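PDB 6N39: dephospho-CoA kinase, which probably catalyses the last step of coenzyme A biosynthesis, the ATP-dependent phosphorylation of the 3'-hydroxyl group of dephosphocoenzyme A. Local coordinates for residues Ser109-Ala112 and Asp113-Val116; Gln172-Ala175 and Val176-Ile179; Val250-Val253 and Gly254-Leu258; Thr362-Pro365 and Asp366-Ala369; Phe397-Ala400 and Tyr401-Trp405. One frame throughout, in Å; residues are numbered along the deposited sequence.

Contact 1 (Ser109-Ala112 and Asp113-Val116); sequences SVPA and DSVV
A type I beta turn from Pro111 to Ser114 brings the chain from the end of helix 87-109 into strand 115-119, and both bonds that close it converge on Pro111 O. Ser114 N donates to Pro111 O over 3.1 Å, the usual bond of such a turn, from well above the carbonyl plane. The hydroxyl of the same residue adds a shorter bond, Ser114 OG to Pro111 O at 2.6 Å, from the same face of the carbonyl but tilted only 24° out of its plane. With chi1 at -65°, Ser114 OG lies beside its own backbone N, which lets one serine grip one oxygen twice. Val110 lines the inner side, its CG2 methyl 3.7 Å from Ser114 OG; both side chains also rest on Val35 of the neighbouring strand. Pro111 opens the turn, where its carbonyl oxygen is the acceptor and its missing N-H is not needed; Ala112 and Asp113 form the corners. Asp113 curls back over the turn, placing its OD1 3.3 Å from Pro111 CB, a plain van der Waals contact. Val115 and Val116 then enter the central parallel sheet, as expected of a helix-to-strand connection in the alpha/beta core of a P-loop kinase.

Contact 2 (Gln172-Ala175 and Val176-Ile179); sequences QRRA and VADI
Arg173 O accepts from Val176 N at 2.9 Å, the first of two i to i+3 backbone bonds with which helix 170-176 runs out. The second joins Ala177 N to Arg174 O at 3.3 Å. In both the donor stands well above the carbonyl plane, as in the narrower winding of a 3-10 turn. Arg174 then reaches forward past the helix end: its CG lies anti to the backbone N (chi1 -176°) and the chain bends at chi2, so that Ala177 O lies at the edge of the guanidinium, near its plane, beside NH1. Arg174 NH1 to Ala177 O is a weak bond, 3.1 Å and bent to 123° at the hydrogen. The stronger charge partner of Arg174 is Glu227, which pairs with NH2, while Trp180 adds a cation-pi contact; a long, multiply-armed side chain suits this junction. The segment leads from the helix into strand 179-182, an outer strand of the parallel sheet of the kinase fold. Arg173 points away from the turn, and its side chain touches the probable Walker A loop and comes within about 7 Å of the side chain of Ala20, predicted to bind ATP. Its NH1 pairs with Asp170, while Gln172 OE1 is taken up by Ser169 N and Ala175 O by Arg234. Among the apolar groups, Val176 CG2 lies 3.4 Å from Arg173 O, and Ala177 CB is 3.7 Å from the same oxygen; the beta-branched valine and the small, buried alanine both pack on Ile137.

Contact 3 (Val250-Val253 and Gly254-Leu258); sequences VDHV and GSTAL. With ACT (acetate ion), chain C.
His252, near the end of strand 249-253, turns its imidazole onto the short 3-10 turn that follows, where Thr256 and Ala257 receive it. Gly254 makes the first bend: its positive phi is easily adopted by glycine, and its carbonyl oxygen accepts from Ala257 N to close the turn. Ser255 faces outward and holds an acetate, probably from the crystallisation liquor, through two bonds: Ser255 N to acetate OXT at 3.0 Å and Ser255 OG to acetate O at 2.7 Å. Tyr371 OH also bonds to the acetate, and Lys375 NZ to Ser255 OG. Thr256 follows with its OG1 between the backbone N and the carbonyl carbon (chi1 67°), which presents the hydroxyl to the edge of the imidazole. His252 NE2 donates to Thr256 OG1 over 2.8 Å, in the ring plane and nearly straight at 165°. The same OG1 donates to a water, and that water donates to Val253 O at 2.7 Å, so the buried threonine hydroxyl ties strand end to turn on two sides. Ala257 supplies the face contact: its CB sits 3.6 Å from the His252 ring centroid, almost on the ring normal, a CH-pi interaction for which a single methyl is the right size. Leu258 then leaves to pack on helix 349-363. A histidine held by its edge and one face thus marks a strand-to-3-10 junction at an outer strand of the mixed sheet in the UPF0157 (GrpB) region.

Contact 4 (Thr362-Pro365 and Asp366-Ala369); sequences TADP and DARA
Asp364 and Arg368 join the end of helix 349-363 to the start of helix 365-382, with close packing at the cap and beneath Arg368, and Asp366 on the solvent side. The close part centres on Asp364, the N-cap residue. A chi1 of -173° turns its carboxylate forward to the first turn, where Asp364 OD1 accepts a weak bond from Ala367 N at 3.3 Å. Asp364 OD2 rests 3.6 Å from Ala367 CB; alanine fits here because this buried methyl must also lie against Trp360 and Leu361. Two ordinary helix bonds set the turn going, Arg368 N to Asp364 O at 3.1 Å and Ala369 N to Pro365 O at 2.9 Å. Arg368 packs just as closely: bent at chi3 (-54°), it lays one guanidinium face over Pro365 CA, off-centre, with NH2 3.7 Å from Pro365 CB, and its NH1 is anchored by Leu361 O, at the end of the preceding helix. Toward solvent the contact loosens. The exposed ring of Pro365, with no N-H to offer, is well suited to the first turn of a helix, and Asp366 OD2 comes only within 4.4 Å of Asp364 OD1. Those like charges probably repel mildly, while both should favour the positive end of the helix dipole. An aspartate N-cap followed by proline is the classic start of a helix, used here at a short joint between consecutive helices.

Contact 5 (Phe397-Ala400 and Tyr401-Trp405); sequences FRDA and YRRAW
Residues 397-405 form regular alpha-helix, with i to i+4 bonds running from Tyr401 N to Phe397 O through to Ala404 N to Ala400 O, both 2.8 Å. On one side Asp399 faces two arginines, three and four residues on. A chi1 of 179° extends Asp399 past its own carbonyl carbon and sends the carboxylate along the helix toward them. Arg403 bends at chi2 and chi3 to come back on it, and Arg403 NH1 donates to Asp399 OD2 at 3.1 Å, meeting that oxygen from above the carboxylate plane with an angle of 141° at the hydrogen; the two flat groups are 30° apart. Arg402 crosses the aspartate at about a right angle, and its ion pair, NH2 to Asp399 OD1, is long at 3.9 Å. Arg398 O lies 3.8 Å above the plane of the Arg402 guanidinium, over its centre. Tyr401 points to the buried side, where its ring receives Trp405 CD1 over its centre, stacks edge-to-face with Phe353 and bonds through OH to Arg310 N. Ala404 is small and buried, letting Leu356 and Trp360 of helix 349-363 come close. Because Arg403 NH2 also pairs with Asp370 of helix 365-382, the salt bridge to Asp399 probably helps to aim that guanidinium across to the neighbouring helix, and two arginines nearby should favour the charged form of Asp399.

Overall arrangement
The five contacts come strictly in series along the chain and fall into two groups. Contacts 1 and 2 belong to the kinase part, each leading into a strand of the same five-stranded parallel sheet, with centres about 26 Å apart. Contacts 3, 4 and 5 lie in the UPF0157 region. There Leu258 of contact 3 packs on Thr362 of contact 4, and Ala367 of contact 4 meets Arg403 of contact 5, so the turn after strand 249-253, the joint between helices 349-363 and 365-382, and helix 386-411 are linked in turn. Contacts 1 and 5 lie about 49 Å apart, centre to centre, on opposite sides of the chain's centre, consistent with a two-part enzyme whose C-terminal region is involved in proper folding.

Contact 1 (Ser109-Ala112 and Asp113-Val116)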
loop_
_atom_site.group_PDB
_atom_site.type_symbol
_atom_site.label_atom_id
_atom_site.label_comp_id
_atom_site.label_asym_id
_atom_site.label_seq_id
_atom_site.Cartn_x
_atom_site.Cartn_y
_atom_site.Cartn_z
ATOM N N SER A 109 -6.721 22.313 11.207
ATOM C CA SER A 109 -7.536 22.583 12.386
ATOM C C SER A 109 -7.647 21.404 13.353
ATOM O O SER A 109 -8.283 21.549 14.403
ATOM C CB SER A 109 -8.945 23.004 11.962
ATOM O OG SER A 109 -9.670 21.882 11.483
ATOM N N VAL A 110 -7.065 20.252 13.039
ATOM C CA VAL A 110 -7.252 19.061 13.868
ATOM C C VAL A 110 -5.969 18.762 14.636
ATOM O O VAL A 110 -4.901 19.257 14.257
ATOM C CB VAL A 110 -7.654 17.849 13.013
ATOM C CG1 VAL A 110 -9.004 18.094 12.337
ATOM C CG2 VAL A 110 -6.567 17.569 11.993
ATOM N N PRO A 111 -6.024 17.955 15.700
ATOM C CA PRO A 111 -4.794 17.576 16.408
ATOM C C PRO A 111 -3.740 16.997 15.476
ATOM O O PRO A 111 -4.046 16.309 14.499
ATOM C CB PRO A 111 -5.282 16.528 17.415
ATOM C CG PRO A 111 -6.698 16.969 17.718
ATOM C CD PRO A 111 -7.230 17.462 16.392
ATOM N N ALA A 112 -2.477 17.265 15.810
ATOM C CA ALA A 112 -1.368 16.847 14.958
ATOM C C ALA A 112 -1.223 15.332 14.895
ATOM O O ALA A 112 -0.700 14.811 13.906
ATOM C CB ALA A 112 -0.065 17.476 15.447
ATOM N N ASP A 113 -1.670 14.604 15.929
ATOM C CA ASP A 113 -1.589 13.147 15.914
ATOM C C ASP A 113 -2.751 12.486 15.169
ATOM O O ASP A 113 -2.908 11.267 15.268
ATOM C CB ASP A 113 -1.518 12.595 17.349
ATOM C CG ASP A 113 -2.813 12.813 18.135
ATOM O OD1 ASP A 113 -3.594 13.718 17.778
ATOM O OD2 ASP A 113 -3.046 12.083 19.114
ATOM N N SER A 114 -3.552 13.248 14.429
ATOM C CA SER A 114 -4.759 12.704 13.826
ATOM C C SER A 114 -4.436 11.678 12.740
ATOM O O SER A 114 -3.371 11.703 12.108
ATOM C CB SER A 114 -5.600 13.824 13.217
ATOM O OG SER A 114 -6.073 14.709 14.212
ATOM N N VAL A 115 -5.389 10.768 12.521
ATOM C CA VAL A 115 -5.421 9.911 11.340
ATOM C C VAL A 115 -6.474 10.471 10.393
ATOM O O VAL A 115 -7.601 10.758 10.817
ATOM C CB VAL A 115 -5.743 8.453 11.714
ATOM C CG1 VAL A 115 -5.808 7.597 10.455
ATOM C CG2 VAL A 115 -4.728 7.910 12.756
ATOM N N VAL A 116 -6.122 10.630 9.117
ATOM C CA VAL A 116 -7.018 11.226 8.126
ATOM C C VAL A 116 -7.602 10.101 7.285
ATOM O O VAL A 116 -6.859 9.344 6.653
ATOM C CB VAL A 116 -6.282 12.246 7.237
ATOM C CG1 VAL A 116 -7.224 12.821 6.167
ATOM C CG2 VAL A 116 -5.712 13.370 8.082
#

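Contact 2 (Gln172-Ala175 and Val176-Ile179)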
loop_
_atom_site.group_PDB
_atom_site.type_symbol
_atom_site.label_atom_id
_atom_site.label_comp_id
_atom_site.label_asym_id
_atom_site.label_seq_id
_atom_site.Cartn_x
_atom_site.Cartn_y
_atom_site.Cartn_z
ATOM N N GLN A 172 -12.068 -6.449 -8.402
ATOM C CA GLN A 172 -11.138 -5.342 -8.577
ATOM C C GLN A 172 -10.929 -4.602 -7.264
ATOM O O GLN A 172 -9.797 -4.226 -6.929
ATOM C CB GLN A 172 -11.650 -4.399 -9.663
ATOM C CG GLN A 172 -11.825 -5.067 -10.994
ATOM C CD GLN A 172 -12.519 -4.181 -11.999
ATOM O OE1 GLN A 172 -13.535 -3.551 -11.702
ATOM N NE2 GLN A 172 -11.971 -4.121 -13.197
ATOM N N ARG A 173 -12.003 -4.390 -6.504
ATOM C CA ARG A 173 -11.848 -3.787 -5.185
ATOM C C ARG A 173 -10.928 -4.626 -4.312
ATOM O O ARG A 173 -9.984 -4.108 -3.707
ATOM C CB ARG A 173 -13.209 -3.619 -4.504
ATOM C CG ARG A 173 -14.152 -2.646 -5.196
ATOM C CD ARG A 173 -15.506 -2.591 -4.491
ATOM N NE ARG A 173 -16.395 -1.661 -5.180
ATOM C CZ ARG A 173 -17.454 -2.015 -5.897
ATOM N NH1 ARG A 173 -17.794 -3.293 -6.007
ATOM N NH2 ARG A 173 -18.173 -1.082 -6.506
ATOM N N ARG A 174 -11.197 -5.933 -4.233
ATOM C CA ARG A 174 -10.422 -6.805 -3.358
ATOM C C ARG A 174 -8.944 -6.730 -3.702
ATOM O O ARG A 174 -8.089 -6.734 -2.809
ATOM C CB ARG A 174 -10.926 -8.245 -3.477
ATOM C CG ARG A 174 -10.253 -9.220 -2.537
ATOM C CD ARG A 174 -10.513 -8.769 -1.133
ATOM N NE ARG A 174 -9.753 -9.483 -0.112
ATOM C CZ ARG A 174 -8.621 -9.040 0.427
ATOM N NH1 ARG A 174 -8.092 -7.885 0.031
ATOM N NH2 ARG A 174 -8.023 -9.757 1.367
ATOM N N ALA A 175 -8.629 -6.615 -4.996
ATOM C CA ALA A 175 -7.229 -6.568 -5.404
ATOM C C ALA A 175 -6.468 -5.406 -4.760
ATOM O O ALA A 175 -5.259 -5.518 -4.527
ATOM C CB ALA A 175 -7.138 -6.507 -6.937
ATOM N N VAL A 176 -7.139 -4.294 -4.446
ATOM C CA VAL A 176 -6.435 -3.120 -3.944
ATOM C C VAL A 176 -6.812 -2.777 -2.497
ATOM O O VAL A 176 -6.432 -1.722 -1.999
ATOM C CB VAL A 176 -6.638 -1.906 -4.874
ATOM C CG1 VAL A 176 -5.997 -2.160 -6.267
ATOM C CG2 VAL A 176 -8.124 -1.592 -5.052
ATOM N N ALA A 177 -7.529 -3.649 -1.801
ATOM C CA ALA A 177 -7.910 -3.385 -0.415
ATOM C C ALA A 177 -6.876 -3.962 0.552
ATOM O O ALA A 177 -6.639 -5.176 0.569
ATOM C CB ALA A 177 -9.281 -3.983 -0.103
ATOM N N ASP A 178 -6.287 -3.099 1.385
ATOM C CA ASP A 178 -5.512 -3.620 2.511
ATOM C C ASP A 178 -6.428 -4.197 3.568
ATOM O O ASP A 178 -6.093 -5.199 4.215
ATOM C CB ASP A 178 -4.646 -2.527 3.117
ATOM C CG ASP A 178 -3.647 -1.987 2.126
ATOM O OD1 ASP A 178 -2.657 -2.691 1.852
ATOM O OD2 ASP A 178 -3.890 -0.897 1.568
ATOM N N ILE A 179 -7.587 -3.570 3.762
ATOM C CA ILE A 179 -8.584 -4.043 4.716
ATOM C C ILE A 179 -9.903 -4.183 3.968
ATOM O O ILE A 179 -10.383 -3.221 3.356
ATOM C CB ILE A 179 -8.721 -3.101 5.920
ATOM C CG1 ILE A 179 -7.387 -3.039 6.692
ATOM C CG2 ILE A 179 -9.840 -3.568 6.819
ATOM C CD1 ILE A 179 -7.292 -1.897 7.678
#

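Contact 3 (Val250-Val253 and Gly254-Leu258)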
loop_
_atom_site.group_PDB
_atom_site.type_symbol
_atom_site.label_atom_id
_atom_site.label_comp_id
_atom_site.label_asym_id
_atom_site.label_seq_id
_atom_site.Cartn_x
_atom_site.Cartn_y
_atom_site.Cartn_z
ATOM N N VAL A 250 11.437 -1.999 -8.815
ATOM C CA VAL A 250 10.959 -2.406 -7.496
ATOM C C VAL A 250 10.489 -3.845 -7.619
ATOM O O VAL A 250 9.749 -4.169 -8.549
ATOM C CB VAL A 250 9.816 -1.503 -6.991
ATOM C CG1 VAL A 250 9.371 -1.907 -5.572
ATOM C CG2 VAL A 250 10.238 -0.035 -7.034
ATOM N N ASP A 251 10.935 -4.716 -6.711
ATOM C CA ASP A 251 10.740 -6.149 -6.927
ATOM C C ASP A 251 10.390 -6.860 -5.629
ATOM O O ASP A 251 10.980 -6.590 -4.582
ATOM C CB ASP A 251 11.995 -6.810 -7.512
ATOM C CG ASP A 251 12.376 -6.252 -8.873
ATOM O OD1 ASP A 251 11.922 -6.815 -9.894
ATOM O OD2 ASP A 251 13.137 -5.253 -8.923
ATOM N N HIS A 252 9.464 -7.809 -5.724
ATOM C CA HIS A 252 9.159 -8.734 -4.639
ATOM C C HIS A 252 10.264 -9.789 -4.584
ATOM O O HIS A 252 10.532 -10.454 -5.585
ATOM C CB HIS A 252 7.788 -9.358 -4.912
ATOM C CG HIS A 252 7.277 -10.276 -3.838
ATOM N ND1 HIS A 252 6.261 -11.180 -4.071
ATOM C CD2 HIS A 252 7.627 -10.436 -2.540
ATOM C CE1 HIS A 252 6.001 -11.848 -2.962
ATOM N NE2 HIS A 252 6.816 -11.419 -2.017
ATOM N N VAL A 253 10.944 -9.916 -3.446
ATOM C CA VAL A 253 12.075 -10.829 -3.330
ATOM C C VAL A 253 11.895 -11.695 -2.085
ATOM O O VAL A 253 10.926 -11.557 -1.341
ATOM C CB VAL A 253 13.421 -10.076 -3.286
ATOM C CG1 VAL A 253 13.624 -9.283 -4.586
ATOM C CG2 VAL A 253 13.449 -9.126 -2.074
ATOM N N GLY A 254 12.857 -12.582 -1.855
ATOM C CA GLY A 254 12.841 -13.373 -0.645
ATOM C C GLY A 254 11.866 -14.534 -0.716
ATOM O O GLY A 254 11.286 -14.855 -1.761
ATOM N N SER A 255 11.678 -15.173 0.444
ATOM C CA SER A 255 10.937 -16.436 0.488
ATOM C C SER A 255 9.470 -16.277 0.110
ATOM O O SER A 255 8.880 -17.212 -0.446
ATOM C CB SER A 255 11.023 -17.066 1.878
ATOM O OG SER A 255 12.220 -17.797 2.035
ATOM N N THR A 256 8.847 -15.130 0.424
ATOM C CA THR A 256 7.441 -14.986 0.056
ATOM C C THR A 256 7.249 -14.762 -1.436
ATOM O O THR A 256 6.109 -14.822 -1.896
ATOM C CB THR A 256 6.736 -13.849 0.829
ATOM O OG1 THR A 256 7.269 -12.580 0.455
ATOM C CG2 THR A 256 6.864 -14.032 2.351
ATOM N N ALA A 257 8.324 -14.551 -2.204
ATOM C CA ALA A 257 8.221 -14.390 -3.653
ATOM C C ALA A 257 8.334 -15.702 -4.424
ATOM O O ALA A 257 8.161 -15.699 -5.647
ATOM C CB ALA A 257 9.295 -13.422 -4.164
ATOM N N LEU A 258 8.621 -16.813 -3.763
ATOM C CA LEU A 258 8.695 -18.082 -4.475
ATOM C C LEU A 258 7.299 -18.565 -4.867
ATOM O O LEU A 258 6.315 -18.244 -4.196
ATOM C CB LEU A 258 9.382 -19.134 -3.616
ATOM C CG LEU A 258 10.801 -18.755 -3.183
ATOM C CD1 LEU A 258 11.394 -19.829 -2.288
ATOM C CD2 LEU A 258 11.680 -18.519 -4.404
HETATM C C ACT C . 14.457 -14.909 2.387
HETATM O O ACT C . 14.299 -16.162 2.317
HETATM O OXT ACT C . 13.570 -14.020 2.469
HETATM C CH3 ACT C . 15.954 -14.378 2.395
HETATM O O HOH W 1 9.718 -12.266 0.982
#

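Contact 4 (Thr362-Pro365 and Asp366-Ala369)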
loop_
_atom_site.group_PDB
_atom_site.type_symbol
_atom_site.label_atom_id
_atom_site.label_comp_id
_atom_site.label_asym_id
_atom_site.label_seq_id
_atom_site.Cartn_x
_atom_site.Cartn_y
_atom_site.Cartn_z
ATOM N N THR A 362 13.529 -20.689 -7.555
ATOM C CA THR A 362 12.398 -21.077 -8.392
ATOM C C THR A 362 12.784 -22.196 -9.350
ATOM O O THR A 362 11.991 -23.108 -9.595
ATOM C CB THR A 362 11.852 -19.870 -9.161
ATOM O OG1 THR A 362 11.375 -18.891 -8.227
ATOM C CG2 THR A 362 10.696 -20.298 -10.068
ATOM N N ALA A 363 14.008 -22.165 -9.877
ATOM C CA ALA A 363 14.401 -23.175 -10.856
ATOM C C ALA A 363 14.910 -24.483 -10.249
ATOM O O ALA A 363 14.929 -25.496 -10.953
ATOM C CB ALA A 363 15.477 -22.613 -11.794
ATOM N N ASP A 364 15.313 -24.505 -8.974
ATOM C CA ASP A 364 16.067 -25.629 -8.406
ATOM C C ASP A 364 15.376 -26.189 -7.168
ATOM O O ASP A 364 15.632 -25.728 -6.039
ATOM C CB ASP A 364 17.495 -25.186 -8.081
ATOM C CG ASP A 364 18.397 -26.338 -7.632
ATOM O OD1 ASP A 364 17.913 -27.474 -7.432
ATOM O OD2 ASP A 364 19.610 -26.090 -7.482
ATOM N N PRO A 365 14.531 -27.218 -7.327
ATOM C CA PRO A 365 13.781 -27.756 -6.173
ATOM C C PRO A 365 14.653 -28.308 -5.061
ATOM O O PRO A 365 14.278 -28.213 -3.883
ATOM C CB PRO A 365 12.935 -28.874 -6.804
ATOM C CG PRO A 365 12.884 -28.545 -8.259
ATOM C CD PRO A 365 14.207 -27.934 -8.572
ATOM N N ASP A 366 15.783 -28.933 -5.404
ATOM C CA ASP A 366 16.672 -29.460 -4.374
ATOM C C ASP A 366 17.220 -28.343 -3.497
ATOM O O ASP A 366 17.294 -28.483 -2.269
ATOM C CB ASP A 366 17.810 -30.249 -5.019
ATOM C CG ASP A 366 17.310 -31.411 -5.865
ATOM O OD1 ASP A 366 16.211 -31.941 -5.577
ATOM O OD2 ASP A 366 18.014 -31.796 -6.820
ATOM N N ALA A 367 17.613 -27.224 -4.107
ATOM C CA ALA A 367 18.103 -26.104 -3.314
ATOM C C ALA A 367 17.006 -25.559 -2.410
ATOM O O ALA A 367 17.269 -25.184 -1.260
ATOM C CB ALA A 367 18.646 -25.012 -4.230
ATOM N N ARG A 368 15.766 -25.518 -2.913
ATOM C CA ARG A 368 14.630 -25.121 -2.084
ATOM C C ARG A 368 14.480 -26.035 -0.880
ATOM O O ARG A 368 14.227 -25.566 0.238
ATOM C CB ARG A 368 13.335 -25.147 -2.896
ATOM C CG ARG A 368 13.131 -23.982 -3.811
ATOM C CD ARG A 368 11.636 -23.741 -4.098
ATOM N NE ARG A 368 10.920 -24.915 -4.607
ATOM C CZ ARG A 368 10.952 -25.346 -5.870
ATOM N NH1 ARG A 368 11.699 -24.727 -6.780
ATOM N NH2 ARG A 368 10.237 -26.406 -6.225
ATOM N N ALA A 369 14.594 -27.350 -1.096
ATOM C CA ALA A 369 14.489 -28.290 0.015
ATOM C C ALA A 369 15.605 -28.067 1.033
ATOM O O ALA A 369 15.359 -28.073 2.249
ATOM C CB ALA A 369 14.504 -29.727 -0.514
#

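Contact 5 (Phe397-Ala400 and Tyr401-Trp405)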
loop_
_atom_site.group_PDB
_atom_site.type_symbol
_atom_site.label_atom_id
_atom_site.label_comp_id
_atom_site.label_asym_id
_atom_site.label_seq_id
_atom_site.Cartn_x
_atom_site.Cartn_y
_atom_site.Cartn_z
ATOM N N PHE A 397 24.033 -19.119 3.835
ATOM C CA PHE A 397 24.047 -18.191 2.708
ATOM C C PHE A 397 25.397 -18.108 2.009
ATOM O O PHE A 397 25.425 -17.757 0.836
ATOM C CB PHE A 397 23.587 -16.795 3.139
ATOM C CG PHE A 397 22.116 -16.717 3.370
ATOM C CD1 PHE A 397 21.236 -16.685 2.296
ATOM C CD2 PHE A 397 21.602 -16.732 4.654
ATOM C CE1 PHE A 397 19.860 -16.640 2.502
ATOM C CE2 PHE A 397 20.224 -16.691 4.869
ATOM C CZ PHE A 397 19.354 -16.639 3.784
ATOM N N ARG A 398 26.510 -18.488 2.643
ATOM C CA ARG A 398 27.779 -18.434 1.916
ATOM C C ARG A 398 27.804 -19.453 0.776
ATOM O O ARG A 398 28.132 -19.126 -0.380
ATOM C CB ARG A 398 28.945 -18.652 2.874
ATOM C CG ARG A 398 28.990 -17.630 4.017
ATOM C CD ARG A 398 30.373 -17.579 4.680
ATOM N NE ARG A 398 30.747 -18.841 5.333
ATOM C CZ ARG A 398 30.400 -19.185 6.576
ATOM N NH1 ARG A 398 29.662 -18.373 7.322
ATOM N NH2 ARG A 398 30.788 -20.348 7.078
ATOM N N ASP A 399 27.414 -20.687 1.076
ATOM C CA ASP A 399 27.384 -21.727 0.052
ATOM C C ASP A 399 26.231 -21.503 -0.914
ATOM O O ASP A 399 26.367 -21.756 -2.118
ATOM C CB ASP A 399 27.289 -23.102 0.719
ATOM C CG ASP A 399 27.229 -24.242 -0.274
ATOM O OD1 ASP A 399 28.195 -24.438 -1.049
ATOM O OD2 ASP A 399 26.215 -24.966 -0.240
ATOM N N ALA A 400 25.098 -20.988 -0.415
ATOM C CA ALA A 400 24.003 -20.662 -1.318
ATOM C C ALA A 400 24.414 -19.576 -2.306
ATOM O O ALA A 400 24.041 -19.628 -3.480
ATOM C CB ALA A 400 22.772 -20.229 -0.528
ATOM N N TYR A 401 25.180 -18.579 -1.844
ATOM C CA TYR A 401 25.689 -17.534 -2.727
ATOM C C TYR A 401 26.530 -18.146 -3.837
ATOM O O TYR A 401 26.329 -17.855 -5.029
ATOM C CB TYR A 401 26.515 -16.530 -1.904
ATOM C CG TYR A 401 26.936 -15.266 -2.637
ATOM C CD1 TYR A 401 26.043 -14.208 -2.804
ATOM C CD2 TYR A 401 28.227 -15.120 -3.133
ATOM C CE1 TYR A 401 26.415 -13.041 -3.456
ATOM C CE2 TYR A 401 28.607 -13.958 -3.806
ATOM C CZ TYR A 401 27.699 -12.921 -3.959
ATOM O OH TYR A 401 28.066 -11.765 -4.624
ATOM N N ARG A 402 27.462 -19.030 -3.459
ATOM C CA ARG A 402 28.323 -19.631 -4.475
ATOM C C ARG A 402 27.513 -20.460 -5.472
ATOM O O ARG A 402 27.769 -20.419 -6.687
ATOM C CB ARG A 402 29.415 -20.477 -3.808
ATOM C CG ARG A 402 30.453 -19.634 -3.045
ATOM C CD ARG A 402 31.592 -20.484 -2.484
ATOM N NE ARG A 402 31.109 -21.412 -1.462
ATOM C CZ ARG A 402 31.271 -21.251 -0.149
ATOM N NH1 ARG A 402 31.932 -20.197 0.333
ATOM N NH2 ARG A 402 30.769 -22.154 0.681
ATOM N N ARG A 403 26.509 -21.190 -4.983
ATOM C CA ARG A 403 25.761 -22.085 -5.860
ATOM C C ARG A 403 24.841 -21.299 -6.780
ATOM O O ARG A 403 24.730 -21.613 -7.968
ATOM C CB ARG A 403 24.960 -23.089 -5.035
ATOM C CG ARG A 403 25.803 -24.171 -4.353
ATOM C CD ARG A 403 25.141 -24.603 -3.053
ATOM N NE ARG A 403 23.889 -25.317 -3.276
ATOM C CZ ARG A 403 22.992 -25.567 -2.328
ATOM N NH1 ARG A 403 23.198 -25.138 -1.088
ATOM N NH2 ARG A 403 21.886 -26.242 -2.622
ATOM N N ALA A 404 24.144 -20.302 -6.234
ATOM C CA ALA A 404 23.302 -19.447 -7.055
ATOM C C ALA A 404 24.105 -18.817 -8.180
ATOM O O ALA A 404 23.655 -18.786 -9.331
ATOM C CB ALA A 404 22.649 -18.363 -6.192
ATOM N N TRP A 405 25.309 -18.323 -7.877
ATOM C CA TRP A 405 26.074 -17.694 -8.948
ATOM C C TRP A 405 26.637 -18.723 -9.922
ATOM O O TRP A 405 26.795 -18.419 -11.112
ATOM C CB TRP A 405 27.164 -16.795 -8.361
ATOM C CG TRP A 405 26.570 -15.446 -8.022
ATOM C CD1 TRP A 405 26.285 -14.952 -6.773
ATOM C CD2 TRP A 405 26.131 -14.450 -8.960
ATOM N NE1 TRP A 405 25.708 -13.700 -6.884
ATOM C CE2 TRP A 405 25.608 -13.372 -8.213
ATOM C CE3 TRP A 405 26.160 -14.355 -10.355
ATOM C CZ2 TRP A 405 25.118 -12.219 -8.816
ATOM C CZ3 TRP A 405 25.656 -13.211 -10.951
ATOM C CH2 TRP A 405 25.148 -12.158 -10.179
#